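Flavin adenine dinucleotide synthase (PDB 2WSI) catalyses the transfer of an adenylyl group from ATP to flavin mononucleotide, forming the coenzyme flavin adenine dinucleotide and diphosphate. Local coordinates at residues Pro177-Asp182 with Phe188-Pro193. Sequence-based numbering, arbitrary orientation.
With FAD (flavin-adenine dinucleotide), chain C.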
loop_
_atom_site.group_PDB
_atom_site.type_symbol
_atom_site.label_atom_id
_atom_site.label_comp_id
_atom_site.label_asym_id
_atom_site.label_seq_id
_atom_site.Cartn_x
_atom_site.Cartn_y
_atom_site.Cartn_z
ATOM N N PRO A 177 -15.036 7.018 -0.787
ATOM C CA PRO A 177 -14.474 5.899 -1.574
ATOM C C PRO A 177 -14.500 6.160 -3.084
ATOM O O PRO A 177 -13.597 5.738 -3.802
ATOM C CB PRO A 177 -15.401 4.716 -1.264
ATOM C CG PRO A 177 -16.083 5.093 0.082
ATOM C CD PRO A 177 -16.118 6.602 0.128
ATOM N N ILE A 178 -15.543 6.808 -3.581
ATOM C CA ILE A 178 -15.541 7.190 -4.998
ATOM C C ILE A 178 -15.827 8.689 -5.046
ATOM O O ILE A 178 -16.885 9.120 -4.624
ATOM C CB ILE A 178 -16.568 6.381 -5.803
ATOM C CG1 ILE A 178 -16.239 4.871 -5.734
ATOM C CG2 ILE A 178 -16.583 6.852 -7.249
ATOM C CD1 ILE A 178 -17.217 3.992 -6.531
ATOM N N GLN A 179 -14.885 9.477 -5.554
ATOM C CA GLN A 179 -14.946 10.921 -5.382
ATOM C C GLN A 179 -14.233 11.641 -6.525
ATOM O O GLN A 179 -13.115 11.287 -6.889
ATOM C CB GLN A 179 -14.253 11.276 -4.042
ATOM C CG GLN A 179 -14.406 12.691 -3.613
ATOM C CD GLN A 179 -13.819 12.934 -2.233
ATOM O OE1 GLN A 179 -12.959 12.189 -1.779
ATOM N NE2 GLN A 179 -14.282 13.983 -1.565
ATOM N N ARG A 180 -14.865 12.662 -7.081
ATOM C CA ARG A 180 -14.222 13.511 -8.086
ATOM C C ARG A 180 -13.059 14.274 -7.485
ATOM O O ARG A 180 -13.039 14.524 -6.285
ATOM C CB ARG A 180 -15.230 14.500 -8.674
ATOM C CG ARG A 180 -16.162 13.861 -9.701
ATOM C CD ARG A 180 -15.391 13.494 -10.979
ATOM N NE ARG A 180 -16.196 12.642 -11.849
ATOM C CZ ARG A 180 -15.755 12.036 -12.954
ATOM N NH1 ARG A 180 -14.504 12.188 -13.352
ATOM N NH2 ARG A 180 -16.582 11.264 -13.663
ATOM N N THR A 181 -12.059 14.600 -8.299
ATOM C CA THR A 181 -10.984 15.465 -7.814
ATOM C C THR A 181 -11.547 16.849 -7.619
ATOM O O THR A 181 -12.611 17.144 -8.140
ATOM C CB THR A 181 -9.848 15.567 -8.796
ATOM O OG1 THR A 181 -10.395 15.873 -10.088
ATOM C CG2 THR A 181 -9.042 14.237 -8.829
ATOM N N ASP A 182 -10.840 17.682 -6.852
ATOM C CA ASP A 182 -11.246 19.075 -6.641
ATOM C C ASP A 182 -10.789 19.893 -7.851
ATOM O O ASP A 182 -10.138 19.359 -8.757
ATOM C CB ASP A 182 -10.669 19.650 -5.327
ATOM C CG ASP A 182 -11.158 18.907 -4.086
ATOM O OD1 ASP A 182 -12.363 18.951 -3.770
ATOM O OD2 ASP A 182 -10.329 18.292 -3.396
ATOM N N PHE A 188 -10.379 13.624 -12.835
ATOM C CA PHE A 188 -10.513 12.170 -12.928
ATOM C C PHE A 188 -11.187 11.718 -11.640
ATOM O O PHE A 188 -11.375 12.523 -10.728
ATOM C CB PHE A 188 -9.163 11.451 -13.106
ATOM C CG PHE A 188 -8.130 11.772 -12.044
ATOM C CD1 PHE A 188 -8.119 11.106 -10.836
ATOM C CD2 PHE A 188 -7.137 12.720 -12.288
ATOM C CE1 PHE A 188 -7.165 11.395 -9.858
ATOM C CE2 PHE A 188 -6.171 13.017 -11.325
ATOM C CZ PHE A 188 -6.171 12.342 -10.112
ATOM N N MET A 189 -11.593 10.459 -11.580
ATOM C CA MET A 189 -12.275 9.977 -10.389
ATOM C C MET A 189 -11.247 9.419 -9.433
ATOM O O MET A 189 -10.427 8.582 -9.816
ATOM C CB MET A 189 -13.298 8.877 -10.734
ATOM C CG MET A 189 -14.246 8.570 -9.565
ATOM S SD MET A 189 -15.462 9.923 -9.274
ATOM C CE MET A 189 -16.709 9.394 -10.462
ATOM N N ARG A 190 -11.305 9.872 -8.181
ATOM C CA ARG A 190 -10.480 9.284 -7.130
ATOM C C ARG A 190 -11.168 8.023 -6.597
ATOM O O ARG A 190 -12.358 8.044 -6.246
ATOM C CB ARG A 190 -10.265 10.286 -5.988
ATOM C CG ARG A 190 -9.556 11.544 -6.417
ATOM C CD ARG A 190 -9.295 12.468 -5.202
ATOM N NE ARG A 190 -10.458 13.303 -4.921
ATOM C CZ ARG A 190 -10.535 14.169 -3.915
ATOM N NH1 ARG A 190 -9.507 14.318 -3.090
ATOM N NH2 ARG A 190 -11.634 14.903 -3.747
ATOM N N LEU A 191 -10.403 6.937 -6.562
ATOM C CA LEU A 191 -10.859 5.660 -6.040
ATOM C C LEU A 191 -10.040 5.412 -4.768
ATOM O O LEU A 191 -8.828 5.195 -4.839
ATOM C CB LEU A 191 -10.594 4.531 -7.055
ATOM C CG LEU A 191 -11.204 4.738 -8.445
ATOM C CD1 LEU A 191 -10.893 3.519 -9.351
ATOM C CD2 LEU A 191 -12.744 4.986 -8.345
ATOM N N GLN A 192 -10.715 5.420 -3.625
ATOM C CA GLN A 192 -10.063 5.498 -2.313
ATOM C C GLN A 192 -10.687 4.432 -1.399
ATOM O O GLN A 192 -11.346 4.749 -0.403
ATOM C CB GLN A 192 -10.281 6.923 -1.740
ATOM C CG GLN A 192 -9.586 7.982 -2.594
ATOM C CD GLN A 192 -9.894 9.424 -2.208
ATOM O OE1 GLN A 192 -11.043 9.796 -1.908
ATOM N NE2 GLN A 192 -8.890 10.253 -2.291
ATOM N N PRO A 193 -10.498 3.152 -1.751
ATOM C CA PRO A 193 -11.187 2.082 -1.024
ATOM C C PRO A 193 -10.496 1.651 0.271
ATOM O O PRO A 193 -11.026 0.763 0.930
ATOM C CB PRO A 193 -11.186 0.908 -2.019
ATOM C CG PRO A 193 -10.207 1.308 -3.147
ATOM C CD PRO A 193 -9.625 2.640 -2.821
HETATM P PA FAD C . 0.254 10.415 0.738
HETATM O O1A FAD C . 1.607 10.300 1.387
HETATM O O2A FAD C . 0.212 11.571 -0.224
HETATM O O5B FAD C . -0.250 9.035 0.049
HETATM C C5B FAD C . -1.625 8.898 -0.257
HETATM C C4B FAD C . -1.760 8.031 -1.513
HETATM O O4B FAD C . -1.452 8.798 -2.648
HETATM C C3B FAD C . -0.778 6.876 -1.511
HETATM O O3B FAD C . -1.312 5.741 -0.878
HETATM C C2B FAD C . -0.564 6.645 -2.995
HETATM O O2B FAD C . -1.593 5.836 -3.524
HETATM C C1B FAD C . -0.685 8.036 -3.562
HETATM N N9A FAD C . 0.663 8.619 -3.652
HETATM C C8A FAD C . 1.306 9.425 -2.747
HETATM N N7A FAD C . 2.532 9.748 -3.242
HETATM C C5A FAD C . 2.668 9.128 -4.443
HETATM C C6A FAD C . 3.690 9.090 -5.368
HETATM N N6A FAD C . 4.847 9.756 -5.194
HETATM N N1A FAD C . 3.495 8.379 -6.517
HETATM C C2A FAD C . 2.324 7.696 -6.769
HETATM N N3A FAD C . 1.322 7.705 -5.826
HETATM C C4A FAD C . 1.496 8.439 -4.705
HETATM N N1 FAD C . -6.038 16.550 -2.733
HETATM C C2 FAD C . -7.075 17.438 -2.852
HETATM O O2 FAD C . -7.241 18.314 -2.003
HETATM N N3 FAD C . -7.932 17.357 -3.922
HETATM C C4 FAD C . -7.759 16.391 -4.889
HETATM O O4 FAD C . -8.573 16.370 -5.819
HETATM C C4X FAD C . -6.702 15.482 -4.775
HETATM N N5 FAD C . -6.489 14.487 -5.724
HETATM C C5X FAD C . -5.444 13.593 -5.588
HETATM C C6 FAD C . -5.222 12.591 -6.533
HETATM C C7 FAD C . -4.138 11.721 -6.386
HETATM C C7M FAD C . -3.864 10.640 -7.393
HETATM C C8 FAD C . -3.300 11.847 -5.286
HETATM C C8M FAD C . -2.149 10.904 -5.098
HETATM C C9 FAD C . -3.532 12.834 -4.345
HETATM C C9A FAD C . -4.586 13.712 -4.494
HETATM N N10 FAD C . -4.782 14.699 -3.548
HETATM C C10 FAD C . -5.850 15.564 -3.677
HETATM C "C1'" FAD C . -3.865 14.786 -2.359
HETATM C "C2'" FAD C . -4.387 13.895 -1.210
HETATM O "O2'" FAD C . -5.740 14.122 -0.893
HETATM C "C3'" FAD C . -3.561 14.027 0.066
HETATM O "O3'" FAD C . -3.812 15.281 0.654
HETATM C "C4'" FAD C . -2.080 13.882 -0.229
HETATM O "O4'" FAD C . -1.857 12.748 -1.041
HETATM C "C5'" FAD C . -1.290 13.706 1.068
HETATM O "O5'" FAD C . -1.984 12.808 1.915
HETATM P P FAD C . -1.189 11.699 2.772
HETATM O O1P FAD C . 0.122 12.279 3.250
HETATM O O2P FAD C . -2.080 11.145 3.860
HETATM O O3P FAD C . -0.900 10.446 1.829
HETATM O O HOH W 1 -9.900 16.377 -0.990
#
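Gln-179 and Arg-190 form the antiparallel hydrogen-bonded pair of a beta hairpin whose strands, 178-180 and 189-191, run at 150° to each other; Gln-179 N donates to Arg-190 O at 3.0 Å, and Arg-190 N reciprocates to Gln-179 O. Gln-192 N to Pro-177 O and Thr-181 N to Phe-188 O extend the pairing on either side. Strand 178-180 ends the sheet, while strand 189-191 continues it onto strand 160-162.

Toward the flavin, the Arg-190 chain bends at its third torsion (chi3 -85°) and grips Arg-180 O side-on. NH2 makes the shorter bond, 2.9 Å to Arg-180 O, and NE reaches the same oxygen from above the carbonyl plane. The Gln-179 amide stacks on one guanidinium face, their planes 23° apart, with OE1 held by Lys-176 N and NE2 by Ala-174 O; FAD O4 sits over the opposite face. Asp-182 binds the flavin twice: its N donates to FAD O4 at 2.8 Å, and its OD2 accepts from FAD N3 at 2.6 Å. A water bridges that OD2 to Arg-190 NH1. Thr-181 CG2 lies over the Phe-188 ring, 3.7 Å from its centroid, a CH-pi contact, while FAD C6 meets the ring's edge.

On the other sheet face, Met-189 packs CG against Ile-178 CG2 and lays CE over the Arg-180 guanidinium, which is salt-bridged to Asp-187.

The hairpin thus reads the flavin's imide edge through a donor and an acceptor, and the positive charge of the Arg-190 guanidinium, whose face lies against O4, would probably draw electron density toward that carbonyl.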